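Side-chain contact in taurocyamine kinase (Schistosoma mansoni, PDB 4WOD), which catalyses the reversible, magnesium-dependent transfer of phosphate between ATP and the guanidino compound taurocyamine: residues 588-593 against 611-616. The protein carries 4 engineered substitutions. Sequence-based numbering, arbitrary orientation.
Sequences MRIISM and NAIGKS
In the second catalytic domain of this duplicated phosphagen kinase, helix 599-614 packs on one face of the eight-stranded antiparallel sheet, and the helix meets strand 588-595 through Ile-613, which Met-588 and Ile-590 receive from the sheet side. Both strand residues start their side chains toward the helix, as alternate positions of a strand do, and the two branches of Ile-613 divide the work between them. CG2 of Ile-613 lies 3.9 Å from SD and 4.1 Å from CE of Met-588; the two side chains run antiparallel past one another, the methionine extended at chi2 and then turned about CG-SD (chi3 -72°), which brings CE alongside the same methyl. Met-617 and Phe-619 of the following loop also touch Met-588, while Leu-606, farther back on the helix, and Phe-578 of the adjoining strand also touch Ile-590. All three residues of the contact are buried, and the join is purely apolar, the chains standing well apart with 9.5 Å between CA of Ile-590 and CA of Ile-613. Arg-589, predicted to bind ATP, lies on the other face of the strand, where it forms a salt bridge with Glu-584 through NH2 and a cation-pi contact with Trp-581. The other branch of Ile-613, extended through CG1 (chi2 176°), meets Ile-590 tip to tip, CD1 to CD1 at 3.9 Å.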
loop_
_atom_site.group_PDB
_atom_site.type_symbol
_atom_site.label_atom_id
_atom_site.label_comp_id
_atom_site.label_asym_id
_atom_site.label_seq_id
_atom_site.Cartn_x
_atom_site.Cartn_y
_atom_site.Cartn_z
ATOM N N MET A 588 -0.352 24.291 3.979
ATOM C CA MET A 588 -1.637 24.564 4.638
ATOM C C MET A 588 -2.814 24.563 3.682
ATOM O O MET A 588 -2.708 25.009 2.537
ATOM C CB MET A 588 -1.609 25.915 5.349
ATOM C CG MET A 588 -0.746 26.006 6.571
ATOM S SD MET A 588 -0.858 27.724 7.192
ATOM C CE MET A 588 0.070 28.616 5.966
ATOM N N ARG A 589 -3.950 24.071 4.165
ATOM C CA ARG A 589 -5.228 24.330 3.527
ATOM C C ARG A 589 -5.988 25.096 4.604
ATOM O O ARG A 589 -6.159 24.583 5.704
ATOM C CB ARG A 589 -5.946 23.031 3.090
ATOM C CG ARG A 589 -7.285 23.271 2.385
ATOM C CD ARG A 589 -7.910 22.024 1.692
ATOM N NE ARG A 589 -7.441 20.739 2.226
ATOM C CZ ARG A 589 -8.212 19.864 2.874
ATOM N NH1 ARG A 589 -9.493 20.129 3.094
ATOM N NH2 ARG A 589 -7.703 18.723 3.319
ATOM N N ILE A 590 -6.345 26.348 4.318
ATOM C CA ILE A 590 -7.048 27.194 5.284
ATOM C C ILE A 590 -8.516 27.300 4.871
ATOM O O ILE A 590 -8.819 27.702 3.755
ATOM C CB ILE A 590 -6.423 28.603 5.380
ATOM C CG1 ILE A 590 -4.921 28.505 5.678
ATOM C CG2 ILE A 590 -7.143 29.465 6.454
ATOM C CD1 ILE A 590 -4.189 29.837 5.506
ATOM N N ILE A 591 -9.417 26.958 5.790
ATOM C CA ILE A 591 -10.815 26.693 5.442
ATOM C C ILE A 591 -11.786 27.470 6.307
ATOM O O ILE A 591 -11.640 27.490 7.515
ATOM C CB ILE A 591 -11.148 25.179 5.607
ATOM C CG1 ILE A 591 -10.230 24.310 4.742
ATOM C CG2 ILE A 591 -12.613 24.877 5.285
ATOM C CD1 ILE A 591 -9.907 22.979 5.409
ATOM N N SER A 592 -12.777 28.099 5.689
ATOM C CA SER A 592 -13.871 28.697 6.455
ATOM C C SER A 592 -15.160 28.056 5.987
ATOM O O SER A 592 -15.340 27.855 4.796
ATOM C CB SER A 592 -13.915 30.214 6.275
ATOM O OG SER A 592 -14.950 30.786 7.074
ATOM N N MET A 593 -16.059 27.729 6.910
ATOM C CA MET A 593 -17.325 27.148 6.510
ATOM C C MET A 593 -18.388 27.282 7.594
ATOM O O MET A 593 -18.069 27.506 8.757
ATOM C CB MET A 593 -17.141 25.669 6.161
ATOM C CG MET A 593 -16.747 24.835 7.368
ATOM S SD MET A 593 -16.704 23.057 7.070
ATOM C CE MET A 593 -15.443 22.890 5.829
ATOM N N ASN A 611 -4.927 36.440 6.823
ATOM C CA ASN A 611 -4.123 37.571 7.245
ATOM C C ASN A 611 -3.456 37.346 8.605
ATOM O O ASN A 611 -2.292 37.670 8.774
ATOM C CB ASN A 611 -4.971 38.845 7.265
ATOM C CG ASN A 611 -5.294 39.339 5.864
ATOM O OD1 ASN A 611 -4.597 39.002 4.898
ATOM N ND2 ASN A 611 -6.355 40.128 5.741
ATOM N N ALA A 612 -4.195 36.783 9.563
ATOM C CA ALA A 612 -3.659 36.544 10.905
ATOM C C ALA A 612 -2.500 35.531 10.880
ATOM O O ALA A 612 -1.467 35.728 11.511
ATOM C CB ALA A 612 -4.773 36.060 11.839
ATOM N N ILE A 613 -2.692 34.444 10.150
ATOM C CA ILE A 613 -1.657 33.455 9.995
ATOM C C ILE A 613 -0.427 34.073 9.318
ATOM O O ILE A 613 0.721 33.791 9.718
ATOM C CB ILE A 613 -2.187 32.244 9.210
ATOM C CG1 ILE A 613 -3.295 31.563 10.027
ATOM C CG2 ILE A 613 -1.049 31.255 8.899
ATOM C CD1 ILE A 613 -3.974 30.418 9.333
ATOM N N GLY A 614 -0.678 34.936 8.335
ATOM C CA GLY A 614 0.350 35.573 7.517
ATOM C C GLY A 614 1.266 36.528 8.265
ATOM O O GLY A 614 2.394 36.802 7.836
ATOM N N LYS A 615 0.798 37.016 9.409
ATOM C CA LYS A 615 1.668 37.770 10.310
ATOM C C LYS A 615 2.929 37.004 10.725
ATOM O O LYS A 615 3.968 37.623 10.951
ATOM C CB LYS A 615 0.899 38.194 11.569
ATOM C CG LYS A 615 -0.304 39.077 11.282
ATOM C CD LYS A 615 0.142 40.387 10.689
ATOM C CE LYS A 615 -0.834 41.491 11.030
ATOM N NZ LYS A 615 -1.807 41.698 9.938
ATOM N N SER A 616 2.859 35.672 10.799
ATOM C CA SER A 616 3.962 34.897 11.390
ATOM C C SER A 616 4.862 34.202 10.363
ATOM O O SER A 616 5.849 33.546 10.729
ATOM C CB SER A 616 3.416 33.840 12.356
ATOM O OG SER A 616 2.736 34.444 13.457
#